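Local coordinates for THUMP domain-containing protein (PDB 1VBK) that probably binds RNA and ATP, as a THUMP-domain relative of the thiamine-biosynthesis protein ThiI, at residues T13-T18 and G177-M182; K108-A113 and V143-Y148; V205-I210 and G236-A241. One frame throughout, in Å; residues are numbered along the deposited sequence.

Near the N terminus, residues 13-18 lie between the first strand and helix 19-36 of the ferredoxin-like region. They meet residues 177-182 after a long excursion, so contact 1 closes the largest loop of the three and ties this region to the C-terminal ThiI-family parallel sheet. Within that excursion lies contact 2, which closes a smaller loop within the THUMP region; its nearest atoms stay about 20 Å from those of contact 1. Contact 3 follows in series, closing a short loop between strands 204-210 and 239-241. It adjoins contact 1 in the same parallel sheet, where Met-182 O lies 2.9 Å from Ile-206 N, probably a hydrogen bond. Contacts 2 and 3 lie on opposite sides of the chain's centre.

Contact 1: residues T13-T18 and G177-M182; sequences TKSRQT and GTEGRM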
ATOM      1  N   THR A  13      21.938   1.664  -7.791  1.00 55.89           N
ATOM      2  CA  THR A  13      20.599   2.137  -7.461  1.00 56.63           C
ATOM      3  C   THR A  13      19.675   0.938  -7.325  1.00 55.94           C
ATOM      4  O   THR A  13      19.807  -0.045  -8.054  1.00 56.91           O
ATOM      5  CB  THR A  13      20.026   3.086  -8.543  1.00 57.82           C
ATOM      6  OG1 THR A  13      18.926   3.823  -7.993  1.00 58.84           O
ATOM      7  CG2 THR A  13      19.523   2.294  -9.751  1.00 58.04           C
ATOM      8  N   LYS A  14      18.744   1.014  -6.385  1.00 54.88           N
ATOM      9  CA  LYS A  14      17.813  -0.078  -6.173  1.00 53.33           C
ATOM     10  C   LYS A  14      16.373   0.360  -6.390  1.00 51.55           C
ATOM     11  O   LYS A  14      15.931   1.380  -5.859  1.00 50.83           O
ATOM     12  CB  LYS A  14      17.960  -0.645  -4.757  1.00 54.85           C
ATOM     13  CG  LYS A  14      19.345  -1.180  -4.416  1.00 56.65           C
ATOM     14  CD  LYS A  14      20.335  -0.060  -4.128  1.00 57.49           C
ATOM     15  CE  LYS A  14      21.664  -0.618  -3.637  1.00 58.11           C
ATOM     16  NZ  LYS A  14      22.629   0.465  -3.291  1.00 58.41           N
ATOM     17  N   SER A  15      15.651  -0.418  -7.186  1.00 49.28           N
ATOM     18  CA  SER A  15      14.250  -0.150  -7.464  1.00 46.83           C
ATOM     19  C   SER A  15      13.495  -1.436  -7.176  1.00 45.64           C
ATOM     20  O   SER A  15      13.862  -2.497  -7.677  1.00 46.25           O
ATOM     21  CB  SER A  15      14.054   0.246  -8.927  1.00 45.87           C
ATOM     22  OG  SER A  15      12.675   0.358  -9.234  1.00 44.68           O
ATOM     23  N   ARG A  16      12.449  -1.351  -6.364  1.00 44.07           N
ATOM     24  CA  ARG A  16      11.675  -2.541  -6.044  1.00 42.87           C
ATOM     25  C   ARG A  16      10.974  -3.074  -7.292  1.00 40.09           C
ATOM     26  O   ARG A  16      10.541  -4.224  -7.325  1.00 39.69           O
ATOM     27  CB  ARG A  16      10.638  -2.230  -4.960  1.00 45.89           C
ATOM     28  CG  ARG A  16       9.468  -1.380  -5.431  1.00 48.41           C
ATOM     29  CD  ARG A  16       8.443  -1.219  -4.320  1.00 51.24           C
ATOM     30  NE  ARG A  16       7.202  -0.620  -4.799  1.00 53.78           N
ATOM     31  CZ  ARG A  16       6.132  -0.410  -4.038  1.00 55.87           C
ATOM     32  NH1 ARG A  16       6.150  -0.750  -2.753  1.00 56.46           N
ATOM     33  NH2 ARG A  16       5.043   0.139  -4.558  1.00 56.53           N
ATOM     34  N   GLN A  17      10.870  -2.235  -8.322  1.00 37.79           N
ATOM     35  CA  GLN A  17      10.212  -2.627  -9.567  1.00 35.09           C
ATOM     36  C   GLN A  17      11.159  -3.269 -10.573  1.00 32.09           C
ATOM     37  O   GLN A  17      12.369  -3.058 -10.524  1.00 31.45           O
ATOM     38  CB  GLN A  17       9.552  -1.409 -10.226  1.00 36.43           C
ATOM     39  CG  GLN A  17       8.246  -0.973  -9.591  1.00 40.40           C
ATOM     40  CD  GLN A  17       7.146  -2.014  -9.734  1.00 41.70           C
ATOM     41  OE1 GLN A  17       7.322  -3.024 -10.411  1.00 43.79           O
ATOM     42  NE2 GLN A  17       6.007  -1.770  -9.095  1.00 44.52           N
ATOM     43  N   THR A  18      10.603  -4.059 -11.485  1.00 29.25           N
ATOM     44  CA  THR A  18      11.410  -4.685 -12.522  1.00 27.17           C
ATOM     45  C   THR A  18      11.696  -3.563 -13.512  1.00 26.10           C
ATOM     46  O   THR A  18      11.030  -2.531 -13.482  1.00 25.21           O
ATOM     47  CB  THR A  18      10.643  -5.801 -13.257  1.00 26.52           C
ATOM     48  OG1 THR A  18       9.500  -5.242 -13.916  1.00 25.26           O
ATOM     49  CG2 THR A  18      10.188  -6.867 -12.281  1.00 25.59           C
ATOM     50  N   GLY A 177       5.710   6.789  -8.089  1.00 21.33           N
ATOM     51  CA  GLY A 177       4.817   5.653  -8.231  1.00 22.32           C
ATOM     52  C   GLY A 177       5.501   4.297  -8.165  1.00 23.07           C
ATOM     53  O   GLY A 177       4.848   3.291  -7.896  1.00 25.02           O
ATOM     54  N   THR A 178       6.808   4.257  -8.405  1.00 22.11           N
ATOM     55  CA  THR A 178       7.535   2.992  -8.368  1.00 21.86           C
ATOM     56  C   THR A 178       7.799   2.504  -6.948  1.00 23.21           C
ATOM     57  O   THR A 178       8.103   1.329  -6.738  1.00 23.80           O
ATOM     58  CB  THR A 178       8.895   3.095  -9.099  1.00 22.63           C
ATOM     59  OG1 THR A 178       9.683   4.136  -8.504  1.00 22.78           O
ATOM     60  CG2 THR A 178       8.688   3.387 -10.573  1.00 19.49           C
ATOM     61  N   GLU A 179       7.681   3.396  -5.970  1.00 23.84           N
ATOM     62  CA  GLU A 179       7.930   3.006  -4.587  1.00 26.39           C
ATOM     63  C   GLU A 179       6.735   3.165  -3.649  1.00 27.10           C
ATOM     64  O   GLU A 179       6.909   3.406  -2.457  1.00 29.80           O
ATOM     65  CB  GLU A 179       9.130   3.774  -4.030  1.00 25.04           C
ATOM     66  CG  GLU A 179      10.466   3.464  -4.715  1.00 28.11           C
ATOM     67  CD  GLU A 179      10.895   2.004  -4.584  1.00 30.82           C
ATOM     68  OE1 GLU A 179      10.750   1.428  -3.481  1.00 30.67           O
ATOM     69  OE2 GLU A 179      11.391   1.436  -5.581  1.00 31.81           O
ATOM     70  N   GLY A 180       5.526   3.036  -4.184  1.00 27.21           N
ATOM     71  CA  GLY A 180       4.345   3.131  -3.343  1.00 27.65           C
ATOM     72  C   GLY A 180       3.716   4.500  -3.160  1.00 28.30           C
ATOM     73  O   GLY A 180       4.134   5.491  -3.767  1.00 26.56           O
ATOM     74  N   ARG A 181       2.702   4.545  -2.298  1.00 25.17           N
ATOM     75  CA  ARG A 181       1.968   5.771  -2.020  1.00 24.16           C
ATOM     76  C   ARG A 181       1.918   6.104  -0.530  1.00 22.30           C
ATOM     77  O   ARG A 181       1.685   5.234   0.306  1.00 20.03           O
ATOM     78  CB  ARG A 181       0.544   5.643  -2.568  1.00 26.17           C
ATOM     79  CG  ARG A 181      -0.450   6.645  -2.011  1.00 25.19           C
ATOM     80  CD  ARG A 181      -1.851   6.313  -2.485  1.00 26.63           C
ATOM     81  NE  ARG A 181      -2.000   6.566  -3.913  1.00 26.58           N
ATOM     82  CZ  ARG A 181      -2.996   6.103  -4.660  1.00 23.95           C
ATOM     83  NH1 ARG A 181      -3.941   5.346  -4.121  1.00 22.53           N
ATOM     84  NH2 ARG A 181      -3.056   6.421  -5.946  1.00 23.32           N
ATOM     85  N   MET A 182       2.130   7.377  -0.214  1.00 20.22           N
ATOM     86  CA  MET A 182       2.105   7.846   1.169  1.00 20.40           C
ATOM     87  C   MET A 182       1.388   9.184   1.227  1.00 20.26           C
ATOM     88  O   MET A 182       1.189   9.830   0.201  1.00 19.14           O
ATOM     89  CB  MET A 182       3.528   8.061   1.693  1.00 21.53           C
ATOM     90  CG  MET A 182       4.441   6.858   1.619  1.00 20.28           C
ATOM     91  SD  MET A 182       5.998   7.250   2.422  1.00 21.50           S
ATOM     92  CE  MET A 182       6.832   5.674   2.350  1.00 22.28           C
TER
HETATM   93  O   HOH W   1      11.863   2.526  -8.053  1.00 35.72           O
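Arg-16 and Glu-179 lie alongside each other with their side chains running oppositely, and the bond between them uses the arginine's backbone. Arg-16 N donates to the syn lone pair of Glu-179 OE2 at 3.1 Å, nearly straight at 166°. The same oxygen lies alongside the arginine's aliphatic chain, 3.4 Å from Arg-16 CG. With CG set between backbone N and carbonyl carbon (chi1 72°), the extended Arg-16 chain runs over the type I turn 177-180. Its guanidinium lies face-on above the peptide there, with Glu-179 C 3.5 Å from the guanidinium plane. Arg-16 NE reaches Thr-178 O at 2.9 Å, a weak bond. One water joins Ser-15 OG to Glu-179 OE2 and Thr-178 OG1, donating to the latter two; Thr-178 OG1 is also bonded to Pro-175 O. With an alanine in place of Glu-179, Arg-16 N would probably be left without this acceptor and the water without one of its three mates. Ser-15 rests on Phe-22 and Thr-178 on Ile-25 of helix 19-36, and Gln-17 NE2 bonds Pro-283 O of the second subunit. The contact joins the ferredoxin-like region's loop before this helix to the turn leading into strand 181-185 of the ThiI-family parallel sheet.

Contact 2: residues K108-A113 and V143-Y148; sequences KFRVTA and VDLKNY
Arg-110 and Tyr-148 pack together at the mixed sheet of the THUMP region, where strand 108-115, parallel to strands 142-143 and 150-157, meets the loop joining those two. The backbone evidence for the pairing is a parallel bridge between Phe-109 and Val-143, in which Asp-144 N donates to Phe-109 O at 2.9 Å and the Val-143 CA hydrogen also approaches that oxygen.

Followed outward, Arg-110 starts with CB 4.0 Å from both Asp-144 O and Leu-145 CD2. A chi1 of 72° folds CG back over its own backbone and onto the Tyr-148 ring: Arg-110 CG is 3.9 Å from the centroid and only 6° off the normal, a CH-pi contact. Arg-110 CD continues over the same ring, nearest Tyr-148 CE1. At chi3 the chain bends, and the guanidinium leaves the tyrosine with its plane turned 73° from the ring. One guanidinium face meets Leu-145 CD2, which stands 3.8 Å above it, offset toward the rim. At the tip, Arg-110 NH2 donates to Val-111 O at 3.0 Å, so the strand's own carbonyl ties down the end of the chain, while NH1 gives a weak bond to a water that also donates to Leu-145 O.

On the sheet face carrying Phe-109 and Val-143, the buried Phe-109 ring touches Val-143 CG2 through CE1 and is covered by Ile-135 and Leu-136 of helix 124-138. Lys-108 marks the start of the strand: its CD passes near Asn-147 O, and its amine forms salt bridges with Asp-144 and, outside the two segments, Glu-142, so two carboxylates share one charge. In the first of these, Lys-108 NZ lies 2.9 Å from Asp-144 OD2 and is met by the anti lone pair of that oxygen.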
ATOM      1  N   LYS A 108      37.093  24.099 -28.129  1.00 16.12           N
ATOM      2  CA  LYS A 108      37.621  22.776 -27.810  1.00 16.59           C
ATOM      3  C   LYS A 108      36.418  21.833 -27.836  1.00 15.99           C
ATOM      4  O   LYS A 108      35.334  22.205 -27.374  1.00 15.59           O
ATOM      5  CB  LYS A 108      38.253  22.772 -26.415  1.00 17.45           C
ATOM      6  CG  LYS A 108      39.595  23.498 -26.325  1.00 19.40           C
ATOM      7  CD  LYS A 108      40.018  23.634 -24.871  1.00 23.70           C
ATOM      8  CE  LYS A 108      41.434  24.170 -24.731  1.00 26.39           C
ATOM      9  NZ  LYS A 108      42.447  23.155 -25.126  1.00 27.72           N
ATOM     10  N   PHE A 109      36.600  20.625 -28.364  1.00 16.34           N
ATOM     11  CA  PHE A 109      35.492  19.674 -28.440  1.00 15.86           C
ATOM     12  C   PHE A 109      35.914  18.212 -28.351  1.00 17.83           C
ATOM     13  O   PHE A 109      37.100  17.881 -28.392  1.00 17.80           O
ATOM     14  CB  PHE A 109      34.728  19.858 -29.760  1.00 13.88           C
ATOM     15  CG  PHE A 109      35.357  19.143 -30.943  1.00 17.00           C
ATOM     16  CD1 PHE A 109      36.543  19.600 -31.510  1.00 15.00           C
ATOM     17  CD2 PHE A 109      34.751  18.012 -31.491  1.00 14.52           C
ATOM     18  CE1 PHE A 109      37.118  18.942 -32.607  1.00 16.47           C
ATOM     19  CE2 PHE A 109      35.316  17.347 -32.587  1.00 15.65           C
ATOM     20  CZ  PHE A 109      36.500  17.812 -33.147  1.00 16.21           C
ATOM     21  N   ARG A 110      34.913  17.344 -28.226  1.00 15.32           N
ATOM     22  CA  ARG A 110      35.135  15.908 -28.212  1.00 16.71           C
ATOM     23  C   ARG A 110      33.880  15.280 -28.789  1.00 16.66           C
ATOM     24  O   ARG A 110      32.840  15.929 -28.884  1.00 17.67           O
ATOM     25  CB  ARG A 110      35.367  15.376 -26.793  1.00 16.21           C
ATOM     26  CG  ARG A 110      34.138  15.341 -25.894  1.00 15.87           C
ATOM     27  CD  ARG A 110      34.323  14.265 -24.818  1.00 17.60           C
ATOM     28  NE  ARG A 110      34.250  12.940 -25.424  1.00 18.85           N
ATOM     29  CZ  ARG A 110      34.980  11.892 -25.053  1.00 22.47           C
ATOM     30  NH1 ARG A 110      35.855  12.000 -24.060  1.00 21.74           N
ATOM     31  NH2 ARG A 110      34.840  10.735 -25.690  1.00 18.67           N
ATOM     32  N   VAL A 111      33.988  14.029 -29.204  1.00 16.72           N
ATOM     33  CA  VAL A 111      32.846  13.310 -29.737  1.00 17.10           C
ATOM     34  C   VAL A 111      32.659  12.126 -28.802  1.00 17.31           C
ATOM     35  O   VAL A 111      33.633  11.488 -28.386  1.00 15.98           O
ATOM     36  CB  VAL A 111      33.090  12.797 -31.183  1.00 16.94           C
ATOM     37  CG1 VAL A 111      31.853  12.048 -31.687  1.00 16.11           C
ATOM     38  CG2 VAL A 111      33.390  13.973 -32.117  1.00 16.19           C
ATOM     39  N   THR A 112      31.411  11.857 -28.449  1.00 15.83           N
ATOM     40  CA  THR A 112      31.090  10.754 -27.559  1.00 17.91           C
ATOM     41  C   THR A 112      30.066   9.905 -28.292  1.00 17.76           C
ATOM     42  O   THR A 112      28.965  10.364 -28.588  1.00 19.35           O
ATOM     43  CB  THR A 112      30.507  11.280 -26.223  1.00 19.30           C
ATOM     44  OG1 THR A 112      31.459  12.158 -25.605  1.00 21.04           O
ATOM     45  CG2 THR A 112      30.203  10.128 -25.275  1.00 22.14           C
ATOM     46  N   ALA A 113      30.437   8.666 -28.601  1.00 17.24           N
ATOM     47  CA  ALA A 113      29.543   7.783 -29.329  1.00 18.63           C
ATOM     48  C   ALA A 113      29.246   6.509 -28.573  1.00 20.59           C
ATOM     49  O   ALA A 113      30.091   5.994 -27.839  1.00 19.81           O
ATOM     50  CB  ALA A 113      30.142   7.448 -30.694  1.00 18.33           C
ATOM     51  N   VAL A 143      40.576  19.194 -30.495  1.00 20.88           N
ATOM     52  CA  VAL A 143      40.087  18.115 -29.654  1.00 20.21           C
ATOM     53  C   VAL A 143      40.658  18.239 -28.246  1.00 22.78           C
ATOM     54  O   VAL A 143      41.853  18.456 -28.068  1.00 22.34           O
ATOM     55  CB  VAL A 143      40.484  16.727 -30.222  1.00 21.32           C
ATOM     56  CG1 VAL A 143      40.110  15.626 -29.228  1.00 21.77           C
ATOM     57  CG2 VAL A 143      39.789  16.489 -31.557  1.00 21.25           C
ATOM     58  N   ASP A 144      39.789  18.123 -27.249  1.00 23.06           N
ATOM     59  CA  ASP A 144      40.205  18.164 -25.850  1.00 24.09           C
ATOM     60  C   ASP A 144      39.195  17.307 -25.104  1.00 23.65           C
ATOM     61  O   ASP A 144      38.032  17.679 -24.972  1.00 20.76           O
ATOM     62  CB  ASP A 144      40.193  19.591 -25.302  1.00 23.30           C
ATOM     63  CG  ASP A 144      40.914  19.703 -23.963  1.00 28.09           C
ATOM     64  OD1 ASP A 144      40.634  18.882 -23.062  1.00 28.25           O
ATOM     65  OD2 ASP A 144      41.757  20.610 -23.808  1.00 28.79           O
ATOM     66  N   LEU A 145      39.643  16.149 -24.632  1.00 24.66           N
ATOM     67  CA  LEU A 145      38.773  15.211 -23.927  1.00 28.77           C
ATOM     68  C   LEU A 145      38.461  15.596 -22.483  1.00 30.63           C
ATOM     69  O   LEU A 145      37.487  15.114 -21.910  1.00 33.35           O
ATOM     70  CB  LEU A 145      39.399  13.812 -23.956  1.00 27.13           C
ATOM     71  CG  LEU A 145      39.858  13.302 -25.328  1.00 26.85           C
ATOM     72  CD1 LEU A 145      40.537  11.955 -25.163  1.00 28.22           C
ATOM     73  CD2 LEU A 145      38.668  13.199 -26.278  1.00 25.13           C
ATOM     74  N   LYS A 146      39.280  16.459 -21.893  1.00 33.58           N
ATOM     75  CA  LYS A 146      39.064  16.869 -20.507  1.00 36.31           C
ATOM     76  C   LYS A 146      38.224  18.138 -20.389  1.00 35.69           C
ATOM     77  O   LYS A 146      37.188  18.151 -19.717  1.00 36.21           O
ATOM     78  CB  LYS A 146      40.413  17.057 -19.804  1.00 38.84           C
ATOM     79  CG  LYS A 146      41.387  17.944 -20.557  1.00 43.34           C
ATOM     80  CD  LYS A 146      42.798  17.820 -20.004  1.00 45.90           C
ATOM     81  CE  LYS A 146      43.811  18.463 -20.939  1.00 46.86           C
ATOM     82  NZ  LYS A 146      45.214  18.209 -20.499  1.00 46.68           N
ATOM     83  N   ASN A 147      38.670  19.208 -21.036  1.00 33.11           N
ATOM     84  CA  ASN A 147      37.936  20.462 -20.998  1.00 31.79           C
ATOM     85  C   ASN A 147      37.502  20.805 -22.413  1.00 28.49           C
ATOM     86  O   ASN A 147      38.333  21.047 -23.287  1.00 29.25           O
ATOM     87  CB  ASN A 147      38.812  21.578 -20.425  1.00 34.22           C
ATOM     88  CG  ASN A 147      39.409  21.212 -19.080  1.00 37.40           C
ATOM     89  OD1 ASN A 147      40.555  20.764 -18.995  1.00 39.29           O
ATOM     90  ND2 ASN A 147      38.627  21.382 -18.023  1.00 37.51           N
ATOM     91  N   TYR A 148      36.195  20.811 -22.638  1.00 24.32           N
ATOM     92  CA  TYR A 148      35.671  21.115 -23.960  1.00 21.64           C
ATOM     93  C   TYR A 148      34.481  22.058 -23.903  1.00 19.72           C
ATOM     94  O   TYR A 148      33.687  22.015 -22.957  1.00 19.32           O
ATOM     95  CB  TYR A 148      35.264  19.822 -24.677  1.00 21.16           C
ATOM     96  CG  TYR A 148      34.540  18.822 -23.791  1.00 21.98           C
ATOM     97  CD1 TYR A 148      35.251  17.885 -23.035  1.00 22.40           C
ATOM     98  CD2 TYR A 148      33.151  18.813 -23.712  1.00 22.31           C
ATOM     99  CE1 TYR A 148      34.589  16.962 -22.223  1.00 24.67           C
ATOM    100  CE2 TYR A 148      32.479  17.897 -22.903  1.00 24.94           C
ATOM    101  CZ  TYR A 148      33.203  16.977 -22.164  1.00 25.22           C
ATOM    102  OH  TYR A 148      32.537  16.075 -21.369  1.00 26.42           O
TER
HETATM  103  O   HOH W   2      35.891  13.268 -21.575  1.00 43.13           O

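Contact 3: residues V205-I210 and G236-A241; sequences VIPVYI and GFLVVA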
ATOM      1  N   VAL A 205       2.972  10.953  -3.506  1.00 21.70           N
ATOM      2  CA  VAL A 205       2.503  11.586  -2.283  1.00 22.29           C
ATOM      3  C   VAL A 205       1.187  12.342  -2.398  1.00 22.65           C
ATOM      4  O   VAL A 205       0.983  13.134  -3.318  1.00 23.77           O
ATOM      5  CB  VAL A 205       3.570  12.559  -1.727  1.00 20.62           C
ATOM      6  CG1 VAL A 205       3.065  13.218  -0.450  1.00 21.31           C
ATOM      7  CG2 VAL A 205       4.866  11.808  -1.450  1.00 21.14           C
ATOM      8  N   ILE A 206       0.288  12.075  -1.455  1.00 21.94           N
ATOM      9  CA  ILE A 206      -0.990  12.764  -1.396  1.00 20.45           C
ATOM     10  C   ILE A 206      -0.783  13.820  -0.311  1.00 20.69           C
ATOM     11  O   ILE A 206      -0.650  13.488   0.871  1.00 19.15           O
ATOM     12  CB  ILE A 206      -2.138  11.824  -0.966  1.00 21.95           C
ATOM     13  CG1 ILE A 206      -2.365  10.748  -2.030  1.00 23.53           C
ATOM     14  CG2 ILE A 206      -3.417  12.631  -0.762  1.00 20.81           C
ATOM     15  CD1 ILE A 206      -3.457   9.752  -1.667  1.00 26.80           C
ATOM     16  N   PRO A 207      -0.729  15.104  -0.697  1.00 20.30           N
ATOM     17  CA  PRO A 207      -0.530  16.148   0.309  1.00 21.36           C
ATOM     18  C   PRO A 207      -1.779  16.341   1.158  1.00 21.85           C
ATOM     19  O   PRO A 207      -2.894  16.397   0.634  1.00 22.31           O
ATOM     20  CB  PRO A 207      -0.200  17.375  -0.537  1.00 20.91           C
ATOM     21  CG  PRO A 207      -1.047  17.156  -1.756  1.00 22.48           C
ATOM     22  CD  PRO A 207      -0.822  15.683  -2.050  1.00 18.31           C
ATOM     23  N   VAL A 208      -1.588  16.438   2.469  1.00 21.32           N
ATOM     24  CA  VAL A 208      -2.709  16.617   3.382  1.00 22.05           C
ATOM     25  C   VAL A 208      -2.491  17.800   4.305  1.00 23.61           C
ATOM     26  O   VAL A 208      -1.431  17.941   4.917  1.00 23.54           O
ATOM     27  CB  VAL A 208      -2.936  15.361   4.265  1.00 22.46           C
ATOM     28  CG1 VAL A 208      -4.068  15.621   5.269  1.00 20.62           C
ATOM     29  CG2 VAL A 208      -3.281  14.164   3.393  1.00 20.87           C
ATOM     30  N   TYR A 209      -3.500  18.658   4.382  1.00 23.81           N
ATOM     31  CA  TYR A 209      -3.453  19.815   5.259  1.00 26.04           C
ATOM     32  C   TYR A 209      -4.415  19.539   6.407  1.00 24.48           C
ATOM     33  O   TYR A 209      -5.611  19.365   6.188  1.00 24.31           O
ATOM     34  CB  TYR A 209      -3.905  21.079   4.529  1.00 27.91           C
ATOM     35  CG  TYR A 209      -4.064  22.268   5.451  1.00 32.55           C
ATOM     36  CD1 TYR A 209      -2.952  22.915   5.983  1.00 33.13           C
ATOM     37  CD2 TYR A 209      -5.330  22.739   5.800  1.00 33.42           C
ATOM     38  CE1 TYR A 209      -3.094  24.005   6.838  1.00 36.49           C
ATOM     39  CE2 TYR A 209      -5.483  23.828   6.658  1.00 35.80           C
ATOM     40  CZ  TYR A 209      -4.361  24.456   7.170  1.00 35.99           C
ATOM     41  OH  TYR A 209      -4.503  25.542   8.005  1.00 40.78           O
ATOM     42  N   ILE A 210      -3.890  19.484   7.625  1.00 24.27           N
ATOM     43  CA  ILE A 210      -4.727  19.240   8.792  1.00 24.00           C
ATOM     44  C   ILE A 210      -5.047  20.589   9.426  1.00 26.63           C
ATOM     45  O   ILE A 210      -4.237  21.158  10.152  1.00 25.78           O
ATOM     46  CB  ILE A 210      -4.009  18.332   9.817  1.00 22.65           C
ATOM     47  CG1 ILE A 210      -3.644  17.000   9.158  1.00 21.36           C
ATOM     48  CG2 ILE A 210      -4.921  18.065  11.014  1.00 23.29           C
ATOM     49  CD1 ILE A 210      -2.838  16.075  10.046  1.00 22.46           C
ATOM     50  N   GLY A 236      -1.980  14.646  -7.414  1.00 32.23           N
ATOM     51  CA  GLY A 236      -1.544  15.998  -7.110  1.00 33.78           C
ATOM     52  C   GLY A 236      -2.566  17.000  -6.605  1.00 33.54           C
ATOM     53  O   GLY A 236      -2.512  18.171  -6.983  1.00 33.59           O
ATOM     54  N   PHE A 237      -3.487  16.559  -5.755  1.00 33.19           N
ATOM     55  CA  PHE A 237      -4.494  17.455  -5.199  1.00 32.77           C
ATOM     56  C   PHE A 237      -4.345  17.545  -3.689  1.00 30.40           C
ATOM     57  O   PHE A 237      -4.188  16.531  -3.011  1.00 28.38           O
ATOM     58  CB  PHE A 237      -5.908  16.971  -5.539  1.00 37.29           C
ATOM     59  CG  PHE A 237      -6.258  17.085  -6.992  1.00 42.17           C
ATOM     60  CD1 PHE A 237      -6.045  18.276  -7.681  1.00 44.61           C
ATOM     61  CD2 PHE A 237      -6.803  16.004  -7.676  1.00 44.64           C
ATOM     62  CE1 PHE A 237      -6.367  18.390  -9.032  1.00 46.18           C
ATOM     63  CE2 PHE A 237      -7.130  16.105  -9.028  1.00 46.44           C
ATOM     64  CZ  PHE A 237      -6.911  17.301  -9.707  1.00 47.33           C
ATOM     65  N   LEU A 238      -4.391  18.765  -3.169  1.00 29.03           N
ATOM     66  CA  LEU A 238      -4.269  18.988  -1.736  1.00 29.08           C
ATOM     67  C   LEU A 238      -5.544  18.549  -1.034  1.00 28.83           C
ATOM     68  O   LEU A 238      -6.640  18.938  -1.424  1.00 29.94           O
ATOM     69  CB  LEU A 238      -4.012  20.467  -1.444  1.00 29.25           C
ATOM     70  CG  LEU A 238      -3.894  20.831   0.040  1.00 28.93           C
ATOM     71  CD1 LEU A 238      -2.673  20.147   0.629  1.00 30.34           C
ATOM     72  CD2 LEU A 238      -3.789  22.339   0.200  1.00 30.28           C
ATOM     73  N   VAL A 239      -5.391  17.731   0.001  1.00 27.91           N
ATOM     74  CA  VAL A 239      -6.528  17.242   0.770  1.00 27.97           C
ATOM     75  C   VAL A 239      -6.572  17.962   2.110  1.00 27.39           C
ATOM     76  O   VAL A 239      -5.588  17.978   2.843  1.00 27.51           O
ATOM     77  CB  VAL A 239      -6.415  15.728   1.038  1.00 28.54           C
ATOM     78  CG1 VAL A 239      -7.535  15.277   1.967  1.00 28.97           C
ATOM     79  CG2 VAL A 239      -6.470  14.963  -0.273  1.00 28.48           C
ATOM     80  N   VAL A 240      -7.711  18.568   2.419  1.00 27.15           N
ATOM     81  CA  VAL A 240      -7.876  19.273   3.684  1.00 28.40           C
ATOM     82  C   VAL A 240      -8.654  18.368   4.631  1.00 27.64           C
ATOM     83  O   VAL A 240      -9.776  17.971   4.331  1.00 28.95           O
ATOM     84  CB  VAL A 240      -8.659  20.596   3.489  1.00 29.68           C
ATOM     85  CG1 VAL A 240      -8.728  21.362   4.801  1.00 30.78           C
ATOM     86  CG2 VAL A 240      -7.996  21.438   2.417  1.00 30.23           C
ATOM     87  N   ALA A 241      -8.052  18.027   5.767  1.00 26.72           N
ATOM     88  CA  ALA A 241      -8.712  17.169   6.749  1.00 26.24           C
ATOM     89  C   ALA A 241      -9.062  17.994   7.978  1.00 26.25           C
ATOM     90  O   ALA A 241      -8.178  18.509   8.660  1.00 28.00           O
ATOM     91  CB  ALA A 241      -7.800  16.007   7.133  1.00 23.59           C
TER
HETATM   92  O   HOH W   3      -1.519  13.041  -5.019  1.00 28.03           O
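Tyr-209 and Val-240 run alongside each other in the same direction, with Val-240 CG1 in the plane of the tyrosine ring at its edge, 3.8 Å from Tyr-209 CD2. A chi1 of 172° swings the Tyr-209 ring away from its own N and along Val-240. Next to this pair Leu-238 CD1 fills in against Pro-207 CB at 3.9 Å and touches Tyr-209 CB. On the other face of the sheet Val-208 meets Val-239 and Ala-241, and Ile-206 CG2 packs on Val-239 CG2, again at 3.9 Å.

Between the two apolar layers runs the backbone ladder. Val-239 N donates to Pro-207 O, Tyr-209 N to Val-239 O and Ala-241 N to Tyr-209 O, all within 16° of straight. The shortest, Tyr-209 N to Val-239 O, is 2.7 Å. At the N-terminal end, where Gly-236 CA stands 6.6 Å from Ile-206 CA, a water links the backbones, donating to Val-205 O and accepting from Gly-236 N.

Helix 215-228 covers Pro-207, Tyr-209 and Leu-238, while helix 244-254 covers Val-208, Val-239 and Ala-241. This is a beta-alpha-beta crossover at the edge of a five-stranded parallel sheet ordered 3-2-1-4-5, consistent with the Rossmann-like fold of the HUP clan.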